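Local coordinates for flagellar hook-associated protein 2 (Bdellovibrio bacteriovorus, PDB 6KTY) that probably caps the tip of the growing flagellar filament, helping flagellin subunits polymerise there and keeping them from leaking out of the central channel, at residues A[100-105]-A[113-118]; A[44-49]-A[142-147]. All blocks are in the same frame, centred on the assembly; numbering follows the deposited sequence.

Interaction 1 (A[100-105]-A[113-118])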
loop_
_atom_site.group_PDB
_atom_site.type_symbol
_atom_site.label_atom_id
_atom_site.label_comp_id
_atom_site.label_asym_id
_atom_site.label_seq_id
_atom_site.Cartn_x
_atom_site.Cartn_y
_atom_site.Cartn_z
ATOM N N ALA A 100 -13.166 -24.024 -14.663
ATOM C CA ALA A 100 -11.880 -24.677 -14.638
ATOM C C ALA A 100 -10.977 -23.936 -15.608
ATOM O O ALA A 100 -11.424 -23.450 -16.634
ATOM C CB ALA A 100 -12.025 -26.131 -15.061
ATOM N N GLN A 101 -9.703 -23.860 -15.281
ATOM C CA GLN A 101 -8.714 -23.445 -16.269
ATOM C C GLN A 101 -7.400 -24.126 -15.994
ATOM O O GLN A 101 -7.145 -24.626 -14.868
ATOM C CB GLN A 101 -8.586 -21.916 -16.290
ATOM C CG GLN A 101 -8.075 -21.324 -14.971
ATOM C CD GLN A 101 -8.130 -19.765 -14.971
ATOM O OE1 GLN A 101 -9.209 -19.161 -14.960
ATOM N NE2 GLN A 101 -6.974 -19.140 -14.980
ATOM N N VAL A 102 -6.523 -24.152 -16.986
ATOM C CA VAL A 102 -5.203 -24.755 -16.735
ATOM C C VAL A 102 -4.190 -23.617 -16.609
ATOM O O VAL A 102 -4.129 -22.760 -17.465
ATOM C CB VAL A 102 -4.797 -25.718 -17.853
ATOM C CG1 VAL A 102 -3.380 -26.197 -17.654
ATOM C CG2 VAL A 102 -5.806 -26.894 -17.925
ATOM N N VAL A 103 -3.421 -23.613 -15.530
ATOM C CA VAL A 103 -2.435 -22.577 -15.316
ATOM C C VAL A 103 -1.048 -23.220 -15.393
ATOM O O VAL A 103 -0.922 -24.450 -15.297
ATOM C CB VAL A 103 -2.674 -21.827 -13.970
ATOM C CG1 VAL A 103 -4.068 -21.175 -13.931
ATOM C CG2 VAL A 103 -2.449 -22.747 -12.775
ATOM N N GLU A 104 -0.030 -22.387 -15.592
ATOM C CA GLU A 104 1.349 -22.825 -15.610
ATOM C C GLU A 104 2.054 -22.278 -14.367
ATOM O O GLU A 104 2.053 -21.067 -14.126
ATOM C CB GLU A 104 2.041 -22.326 -16.874
ATOM C CG GLU A 104 3.288 -23.095 -17.169
ATOM C CD GLU A 104 3.827 -22.890 -18.572
ATOM O OE1 GLU A 104 4.896 -23.477 -18.859
ATOM O OE2 GLU A 104 3.180 -22.174 -19.374
ATOM N N ASP A 105 2.616 -23.174 -13.566
ATOM C CA ASP A 105 3.294 -22.815 -12.338
ATOM C C ASP A 105 4.706 -23.348 -12.376
ATOM O O ASP A 105 4.934 -24.556 -12.234
ATOM C CB ASP A 105 2.556 -23.385 -11.129
ATOM C CG ASP A 105 3.282 -23.128 -9.791
ATOM O OD1 ASP A 105 4.244 -22.336 -9.710
ATOM O OD2 ASP A 105 2.876 -23.758 -8.807
ATOM N N PHE A 113 2.169 -27.595 -15.473
ATOM C CA PHE A 113 0.747 -27.368 -15.792
ATOM C C PHE A 113 -0.166 -27.857 -14.669
ATOM O O PHE A 113 -0.034 -28.984 -14.207
ATOM C CB PHE A 113 0.357 -28.001 -17.130
ATOM C CG PHE A 113 1.050 -27.380 -18.315
ATOM C CD1 PHE A 113 0.553 -26.224 -18.906
ATOM C CD2 PHE A 113 2.195 -27.952 -18.843
ATOM C CE1 PHE A 113 1.186 -25.662 -20.025
ATOM C CE2 PHE A 113 2.841 -27.380 -19.934
ATOM C CZ PHE A 113 2.338 -26.232 -20.520
ATOM N N LYS A 114 -1.072 -26.991 -14.217
ATOM C CA LYS A 114 -2.026 -27.345 -13.165
ATOM C C LYS A 114 -3.448 -26.992 -13.485
ATOM O O LYS A 114 -3.716 -25.972 -14.155
ATOM C CB LYS A 114 -1.607 -26.700 -11.863
ATOM C CG LYS A 114 -0.329 -27.286 -11.326
ATOM C CD LYS A 114 0.145 -26.499 -10.161
ATOM C CE LYS A 114 1.472 -27.066 -9.653
ATOM N NZ LYS A 114 1.963 -26.408 -8.426
ATOM N N LEU A 115 -4.364 -27.860 -13.062
ATOM C CA LEU A 115 -5.789 -27.598 -13.221
ATOM C C LEU A 115 -6.236 -26.808 -12.001
ATOM O O LEU A 115 -5.948 -27.200 -10.867
ATOM C CB LEU A 115 -6.586 -28.898 -13.341
ATOM C CG LEU A 115 -8.107 -28.762 -13.504
ATOM C CD1 LEU A 115 -8.466 -28.277 -14.919
ATOM C CD2 LEU A 115 -8.767 -30.101 -13.211
ATOM N N LEU A 116 -6.861 -25.662 -12.253
ATOM C CA LEU A 116 -7.466 -24.837 -11.209
ATOM C C LEU A 116 -8.977 -24.902 -11.372
ATOM O O LEU A 116 -9.506 -24.580 -12.451
ATOM C CB LEU A 116 -6.987 -23.382 -11.346
ATOM C CG LEU A 116 -7.742 -22.285 -10.544
ATOM C CD1 LEU A 116 -7.489 -22.478 -9.052
ATOM C CD2 LEU A 116 -7.304 -20.859 -10.961
ATOM N N VAL A 117 -9.687 -25.285 -10.325
ATOM C CA VAL A 117 -11.154 -25.354 -10.412
ATOM C C VAL A 117 -11.705 -24.417 -9.302
ATOM O O VAL A 117 -11.355 -24.573 -8.139
ATOM C CB VAL A 117 -11.632 -26.787 -10.224
ATOM C CG1 VAL A 117 -13.146 -26.889 -10.258
ATOM C CG2 VAL A 117 -10.989 -27.738 -11.283
ATOM N N SER A 118 -12.558 -23.471 -9.659
ATOM C CA SER A 118 -13.083 -22.527 -8.678
ATOM C C SER A 118 -14.605 -22.415 -8.767
ATOM O O SER A 118 -15.175 -22.550 -9.850
ATOM C CB SER A 118 -12.392 -21.199 -8.867
ATOM O OG SER A 118 -12.890 -20.587 -10.051
#
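Gln101 and Leu116 trade a reciprocal pair of backbone hydrogen bonds in an antiparallel beta hairpin whose arms, strands 98-104 and 113-119, form one side of a four-stranded sheet in this fragment of the flagellar cap protein. Gln101 N gives to Leu116 O at 2.9 Å, and Leu116 N returns to Gln101 O with an N-H...O angle of 174°. Two residues on, Val103 and Lys114 repeat the pattern, Val103 N reaching Lys114 O at 2.7 Å. The non-hydrogen-bonded pairs turn their polar backbone atoms outward: Ala100 N donates to Asn92 OD1, while Leu115 N is received by Ser48 OG on the next strand. Lys114 O also accepts a CA-H...O contact from Val102.

On one face the apolar side chains of Ala100, Val102 and Leu115 pack on Met88 of helix 84-94. Farther along it Val102 CG1, placed anti to the backbone N, meets the edge of the Phe113 ring at CD1, 4.1 Å away. The Glu104 side chain runs alongside that ring, its carboxylate plane turned 23° from the ring plane.

On the other face Gln101 CG touches Leu116 CD2 at 4.1 Å. Its amide serves other partners: OE1 accepts from Lys99 NZ, and NE2 donates to Leu172 O of the second subunit. Asp105 is likewise shared, since OD1 takes both Lys107 N and Glu163 N of that subunit. The remaining oxygen is held by the extended Lys114 chain, NZ to Asp105 OD2 2.8 Å, from the anti side and 28° out of the carboxylate plane.

Interaction 2 (A[44-49]-A[142-147])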
loop_
_atom_site.group_PDB
_atom_site.type_symbol
_atom_site.label_atom_id
_atom_site.label_comp_id
_atom_site.label_asym_id
_atom_site.label_seq_id
_atom_site.Cartn_x
_atom_site.Cartn_y
_atom_site.Cartn_z
ATOM N N PRO A 44 -14.563 -20.590 -3.346
ATOM C CA PRO A 44 -13.951 -21.879 -3.009
ATOM C C PRO A 44 -13.161 -22.329 -4.247
ATOM O O PRO A 44 -13.589 -22.030 -5.371
ATOM C CB PRO A 44 -15.157 -22.788 -2.780
ATOM C CG PRO A 44 -16.199 -22.213 -3.701
ATOM C CD PRO A 44 -15.956 -20.752 -3.785
ATOM N N ALA A 45 -12.058 -23.036 -4.060
ATOM C CA ALA A 45 -11.235 -23.455 -5.199
ATOM C C ALA A 45 -10.282 -24.560 -4.874
ATOM O O ALA A 45 -9.978 -24.806 -3.694
ATOM C CB ALA A 45 -10.465 -22.222 -5.802
ATOM N N ALA A 46 -9.800 -25.257 -5.904
ATOM C CA ALA A 46 -8.797 -26.331 -5.683
ATOM C C ALA A 46 -7.840 -26.347 -6.869
ATOM O O ALA A 46 -8.205 -25.945 -8.017
ATOM C CB ALA A 46 -9.483 -27.755 -5.451
ATOM N N MET A 47 -6.605 -26.706 -6.610
ATOM C CA MET A 47 -5.611 -26.694 -7.694
ATOM C C MET A 47 -4.927 -28.020 -7.739
ATOM O O MET A 47 -4.517 -28.533 -6.685
ATOM C CB MET A 47 -4.568 -25.572 -7.511
ATOM C CG MET A 47 -3.699 -25.326 -8.765
ATOM S SD MET A 47 -2.604 -23.926 -8.657
ATOM C CE MET A 47 -3.745 -22.605 -9.001
ATOM N N SER A 48 -4.768 -28.574 -8.940
ATOM C CA SER A 48 -4.100 -29.892 -9.070
ATOM C C SER A 48 -2.592 -29.875 -8.821
ATOM O O SER A 48 -1.959 -28.814 -8.804
ATOM C CB SER A 48 -4.373 -30.510 -10.450
ATOM O OG SER A 48 -3.515 -29.938 -11.426
ATOM N N ASN A 49 -2.031 -31.071 -8.612
ATOM C CA ASN A 49 -0.606 -31.325 -8.848
ATOM C C ASN A 49 -0.178 -30.965 -10.280
ATOM O O ASN A 49 -1.029 -30.764 -11.167
ATOM C CB ASN A 49 -0.246 -32.779 -8.490
ATOM C CG ASN A 49 -1.035 -33.820 -9.306
ATOM O OD1 ASN A 49 -2.199 -33.642 -9.605
ATOM N ND2 ASN A 49 -0.370 -34.911 -9.662
ATOM N N MET A 142 -3.867 -37.656 -10.848
ATOM C CA MET A 142 -4.336 -36.289 -10.614
ATOM C C MET A 142 -4.943 -36.177 -9.246
ATOM O O MET A 142 -5.765 -36.999 -8.863
ATOM C CB MET A 142 -5.404 -35.840 -11.628
ATOM C CG MET A 142 -5.504 -34.343 -11.702
ATOM S SD MET A 142 -6.830 -33.629 -10.712
ATOM C CE MET A 142 -8.068 -33.627 -12.023
ATOM N N TYR A 143 -4.543 -35.137 -8.536
ATOM C CA TYR A 143 -5.109 -34.858 -7.248
ATOM C C TYR A 143 -5.059 -33.363 -7.001
ATOM O O TYR A 143 -4.267 -32.644 -7.598
ATOM C CB TYR A 143 -4.383 -35.656 -6.121
ATOM C CG TYR A 143 -2.917 -35.299 -5.889
ATOM C CD1 TYR A 143 -1.910 -35.863 -6.667
ATOM C CD2 TYR A 143 -2.546 -34.446 -4.841
ATOM C CE1 TYR A 143 -0.570 -35.549 -6.441
ATOM C CE2 TYR A 143 -1.221 -34.110 -4.615
ATOM C CZ TYR A 143 -0.242 -34.676 -5.409
ATOM O OH TYR A 143 1.057 -34.346 -5.173
ATOM N N PHE A 144 -5.931 -32.909 -6.134
ATOM C CA PHE A 144 -5.949 -31.525 -5.692
ATOM C C PHE A 144 -4.933 -31.342 -4.565
ATOM O O PHE A 144 -5.198 -31.714 -3.434
ATOM C CB PHE A 144 -7.381 -31.154 -5.267
ATOM C CG PHE A 144 -8.382 -31.137 -6.419
ATOM C CD1 PHE A 144 -8.130 -30.386 -7.579
ATOM C CD2 PHE A 144 -9.598 -31.804 -6.317
ATOM C CE1 PHE A 144 -9.038 -30.332 -8.608
ATOM C CE2 PHE A 144 -10.520 -31.778 -7.372
ATOM C CZ PHE A 144 -10.240 -31.040 -8.521
ATOM N N GLU A 145 -3.757 -30.803 -4.904
ATOM C CA GLU A 145 -2.633 -30.614 -3.966
ATOM C C GLU A 145 -3.008 -29.512 -2.969
ATOM O O GLU A 145 -2.580 -29.507 -1.816
ATOM C CB GLU A 145 -1.382 -30.198 -4.756
ATOM C CG GLU A 145 -0.020 -30.577 -4.141
ATOM C CD GLU A 145 1.171 -30.237 -5.058
ATOM O OE1 GLU A 145 0.974 -29.684 -6.168
ATOM O OE2 GLU A 145 2.327 -30.521 -4.674
ATOM N N GLU A 146 -3.860 -28.591 -3.412
ATOM C CA GLU A 146 -4.265 -27.497 -2.562
ATOM C C GLU A 146 -5.730 -27.167 -2.777
ATOM O O GLU A 146 -6.214 -27.231 -3.902
ATOM C CB GLU A 146 -3.396 -26.284 -2.913
ATOM C CG GLU A 146 -2.528 -25.730 -1.786
ATOM C CD GLU A 146 -2.031 -24.329 -2.108
ATOM O OE1 GLU A 146 -1.137 -24.213 -2.987
ATOM O OE2 GLU A 146 -2.564 -23.350 -1.522
ATOM N N SER A 147 -6.448 -26.834 -1.709
ATOM C CA SER A 147 -7.778 -26.245 -1.863
ATOM C C SER A 147 -7.990 -25.063 -0.923
ATOM O O SER A 147 -7.257 -24.911 0.066
ATOM C CB SER A 147 -8.869 -27.283 -1.650
ATOM O OG SER A 147 -8.750 -27.896 -0.396
#
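Ala45 and Ala46 meet Ser147 where strand 45-48 pairs antiparallel with strand 144-148, the outermost strand on this side of the four-stranded sheet, across a classic beta bulge. Ala45 O receives a CA-H...O contact from Ser147, 3.2 Å from its CA. The methyl of Ala46 then lies over a face of the Phe144 ring, a CH-pi contact with CB 3.9 Å from the centroid and displaced toward the CD1 side. Phe130 meets the same ring edge-to-face.

Met47 faces two residues, Glu145 and Glu146, and this is the bulge. Its N donates to Glu146 O at 2.8 Å, whereas its O is shared by two weak bonds, one from Glu146 N and a bent one from Glu145 N, with an N-H...O angle of 123°. The side chain of Met47 leads off to the opposite face from Ala46, where Phe160 of the second subunit packs on it.

At Ser48 the register has shifted by one, pairing it with Phe144. Its CB approaches Met142 SD at 4.0 Å, and OG gives a hydrogen bond to Asn49 O.

Asn49 closes the contact. Its N bonds to Tyr143 O at 2.9 Å. With CG set between the backbone N and carbonyl carbon (chi1 60°), the side chain folds across the Tyr143 ring, CB lying over one face and the amide plane 31° from the ring plane. ND2 donates to Asp141 O, and OD1 is met by Tyr143 N at 3.0 Å, from above the amide plane.

Overall arrangement
Both contacts belong to one antiparallel sheet, with strands 113-119 and 45-48 as inner neighbours joined by backbone bonds from Ser48 N to Leu115 O and Ala46 N to Val117 O. Interaction 1 is a local hairpin, nested in sequence within the long loop that interaction 2 closes. It is largely buried, regular in register and finished by a salt bridge. Interaction 2 is only partly buried: the 44-49 side is enclosed, but Tyr143 and Glu145 to Ser147 are exposed, and its pairing is broken by a bulge, with CH-pi contacts and an asparagine side chain supplementing the backbone bonds. The second subunit touches both, Phe160 packing on Leu116 and Met47.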